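Phosphoribosylformylglycinamidine synthase, purS subunit (Thermotoga maritima, PDB 1VQ3) is the small PurS subunit of a multi-subunit phosphoribosylformylglycinamidine synthase, an alpha/beta protein whose copies associate with one another. Local coordinates at residues R38-R41 and E42-L46. Sequence-based numbering, arbitrary orientation.
Sequences RVLR and EEKGL
The carbonyl oxygen of V39 is gripped by two backbone N-H groups. V39 O takes the amide of K44 at 2.8 Å, almost in line with its C=O. E43 N reaches the same V39 O at 2.9 Å, tilted from the carbonyl plane. The K44 bond spans five residues, so the turn is of the wider pi type. One residue earlier, E42 N bonds to R38 O at 2.8 Å. The last bond is the straightest: L46 N meets L40 O at 2.8 Å, with an N-H...O angle of 174°. Its donor stands above the carbonyl plane. This bond closes around G45, whose positive phi suits glycine. G45 N makes a weak bond to R41 O.

R38 CG lies anti to its own N (chi1 -175°), which carries the chain past E42. E42 OE2 rests against R38 CG at 3.4 Å. The charged ends do not meet; R38 NE and E42 OE2 are 5.1 Å apart, so any attraction is probably modest. V39 CG1 packs on the extended chain of E43, 3.8 Å from E43 OE1, and also meets K44 CE. On the buried side, L40 CD2 touches L46 CD1 at 4.1 Å. L40 and V39 also pack on L80 of the second subunit, and L46 on its A76. R41 leaves on another side of the helix: its CG passes L46 O, and its NH1 is hydrogen-bonded to V48 O in strand 48-49.

Together these contacts form a helix C-terminus with a pi-type turn at 39-41 and a glycine of positive phi, leading on toward strand 48-49.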
ATOM      1  N   ARG C  38     -12.082  14.351 -10.585  1.00 28.67           N
ATOM      2  CA  ARG C  38     -12.456  15.741 -10.782  1.00 29.11           C
ATOM      3  C   ARG C  38     -13.839  16.038 -10.176  1.00 28.97           C
ATOM      4  O   ARG C  38     -14.035  17.085  -9.563  1.00 27.94           O
ATOM      5  CB  ARG C  38     -12.420  16.041 -12.277  1.00 29.49           C
ATOM      6  CG  ARG C  38     -12.662  17.492 -12.669  1.00 34.65           C
ATOM      7  CD  ARG C  38     -12.907  17.648 -14.182  1.00 35.50           C
ATOM      8  NE  ARG C  38     -12.031  16.772 -14.986  1.00 47.15           N
ATOM      9  CZ  ARG C  38     -12.423  15.935 -15.974  1.00 49.72           C
ATOM     10  NH1 ARG C  38     -13.702  15.813 -16.347  1.00 48.91           N
ATOM     11  NH2 ARG C  38     -11.508  15.215 -16.609  1.00 47.59           N
ATOM     12  N   VAL C  39     -14.768  15.086 -10.295  1.00 29.68           N
ATOM     13  CA  VAL C  39     -16.066  15.183  -9.611  1.00 28.26           C
ATOM     14  C   VAL C  39     -15.886  15.213  -8.097  1.00 28.33           C
ATOM     15  O   VAL C  39     -16.465  16.063  -7.393  1.00 26.44           O
ATOM     16  CB  VAL C  39     -17.006  14.019  -9.994  1.00 26.19           C
ATOM     17  CG1 VAL C  39     -18.307  14.104  -9.218  1.00 26.81           C
ATOM     18  CG2 VAL C  39     -17.272  14.041 -11.470  1.00 29.93           C
ATOM     19  N   LEU C  40     -15.073  14.302  -7.568  1.00 25.77           N
ATOM     20  CA  LEU C  40     -14.886  14.304  -6.130  1.00 25.18           C
ATOM     21  C   LEU C  40     -14.310  15.623  -5.640  1.00 24.69           C
ATOM     22  O   LEU C  40     -14.788  16.210  -4.682  1.00 24.68           O
ATOM     23  CB  LEU C  40     -14.054  13.105  -5.674  1.00 22.19           C
ATOM     24  CG  LEU C  40     -14.675  11.691  -5.900  1.00 21.57           C
ATOM     25  CD1 LEU C  40     -13.676  10.610  -5.546  1.00 26.31           C
ATOM     26  CD2 LEU C  40     -15.921  11.497  -5.103  1.00 24.27           C
ATOM     27  N   ARG C  41     -13.295  16.102  -6.323  1.00 28.55           N
ATOM     28  CA  ARG C  41     -12.592  17.296  -5.880  1.00 28.89           C
ATOM     29  C   ARG C  41     -13.423  18.544  -6.095  1.00 28.14           C
ATOM     30  O   ARG C  41     -13.721  19.265  -5.137  1.00 28.82           O
ATOM     31  CB  ARG C  41     -11.250  17.420  -6.594  1.00 28.86           C
ATOM     32  CG  ARG C  41     -10.248  16.292  -6.278  1.00 27.39           C
ATOM     33  CD  ARG C  41      -8.901  16.530  -6.944  1.00 35.26           C
ATOM     34  NE  ARG C  41      -8.350  17.797  -6.477  1.00 34.46           N
ATOM     35  CZ  ARG C  41      -7.771  17.992  -5.279  1.00 46.34           C
ATOM     36  NH1 ARG C  41      -7.609  16.998  -4.405  1.00 34.21           N
ATOM     37  NH2 ARG C  41      -7.319  19.202  -4.959  1.00 45.53           N
ATOM     38  N   GLU C  42     -13.846  18.744  -7.330  1.00 28.79           N
ATOM     39  CA  GLU C  42     -14.482  19.983  -7.759  1.00 33.13           C
ATOM     40  C   GLU C  42     -15.988  20.069  -7.534  1.00 33.94           C
ATOM     41  O   GLU C  42     -16.505  21.160  -7.424  1.00 35.93           O
ATOM     42  CB  GLU C  42     -14.215  20.186  -9.233  1.00 32.68           C
ATOM     43  CG  GLU C  42     -12.748  20.213  -9.594  1.00 35.62           C
ATOM     44  CD  GLU C  42     -12.541  20.565 -11.055  1.00 38.78           C
ATOM     45  OE1 GLU C  42     -13.532  20.932 -11.726  1.00 43.79           O
ATOM     46  OE2 GLU C  42     -11.387  20.472 -11.527  1.00 44.48           O
ATOM     47  N   GLU C  43     -16.702  18.937  -7.513  1.00 34.20           N
ATOM     48  CA  GLU C  43     -18.137  18.927  -7.264  1.00 32.53           C
ATOM     49  C   GLU C  43     -18.488  18.466  -5.864  1.00 32.81           C
ATOM     50  O   GLU C  43     -19.448  18.933  -5.273  1.00 32.98           O
ATOM     51  CB  GLU C  43     -18.861  18.059  -8.286  1.00 32.71           C
ATOM     52  CG  GLU C  43     -18.717  18.586  -9.692  1.00 33.68           C
ATOM     53  CD  GLU C  43     -19.448  17.757 -10.729  1.00 38.00           C
ATOM     54  OE1 GLU C  43     -20.412  17.027 -10.372  1.00 37.73           O
ATOM     55  OE2 GLU C  43     -19.060  17.857 -11.923  1.00 43.79           O
ATOM     56  N   LYS C  44     -17.715  17.541  -5.320  1.00 31.47           N
ATOM     57  CA  LYS C  44     -17.968  17.057  -3.976  1.00 29.99           C
ATOM     58  C   LYS C  44     -17.084  17.706  -2.895  1.00 32.39           C
ATOM     59  O   LYS C  44     -17.323  17.498  -1.710  1.00 32.38           O
ATOM     60  CB  LYS C  44     -17.794  15.535  -3.959  1.00 30.80           C
ATOM     61  CG  LYS C  44     -18.922  14.704  -4.549  1.00 30.53           C
ATOM     62  CD  LYS C  44     -19.834  15.418  -5.557  1.00 36.97           C
ATOM     63  CE  LYS C  44     -20.943  14.518  -6.084  1.00 30.22           C
ATOM     64  NZ  LYS C  44     -22.336  15.022  -5.853  1.00 34.83           N
ATOM     65  N   GLY C  45     -16.045  18.454  -3.282  1.00 33.29           N
ATOM     66  CA  GLY C  45     -15.171  19.073  -2.291  1.00 30.97           C
ATOM     67  C   GLY C  45     -14.345  18.091  -1.474  1.00 31.58           C
ATOM     68  O   GLY C  45     -14.034  18.355  -0.329  1.00 32.58           O
ATOM     69  N   LEU C  46     -14.013  16.938  -2.042  1.00 29.40           N
ATOM     70  CA  LEU C  46     -13.196  15.963  -1.342  1.00 28.02           C
ATOM     71  C   LEU C  46     -11.825  16.013  -1.951  1.00 28.93           C
ATOM     72  O   LEU C  46     -11.687  15.793  -3.138  1.00 30.71           O
ATOM     73  CB  LEU C  46     -13.782  14.564  -1.505  1.00 29.73           C
ATOM     74  CG  LEU C  46     -15.215  14.453  -0.991  1.00 26.65           C
ATOM     75  CD1 LEU C  46     -15.825  13.069  -1.289  1.00 32.29           C
ATOM     76  CD2 LEU C  46     -15.298  14.752   0.500  1.00 29.35           C
TER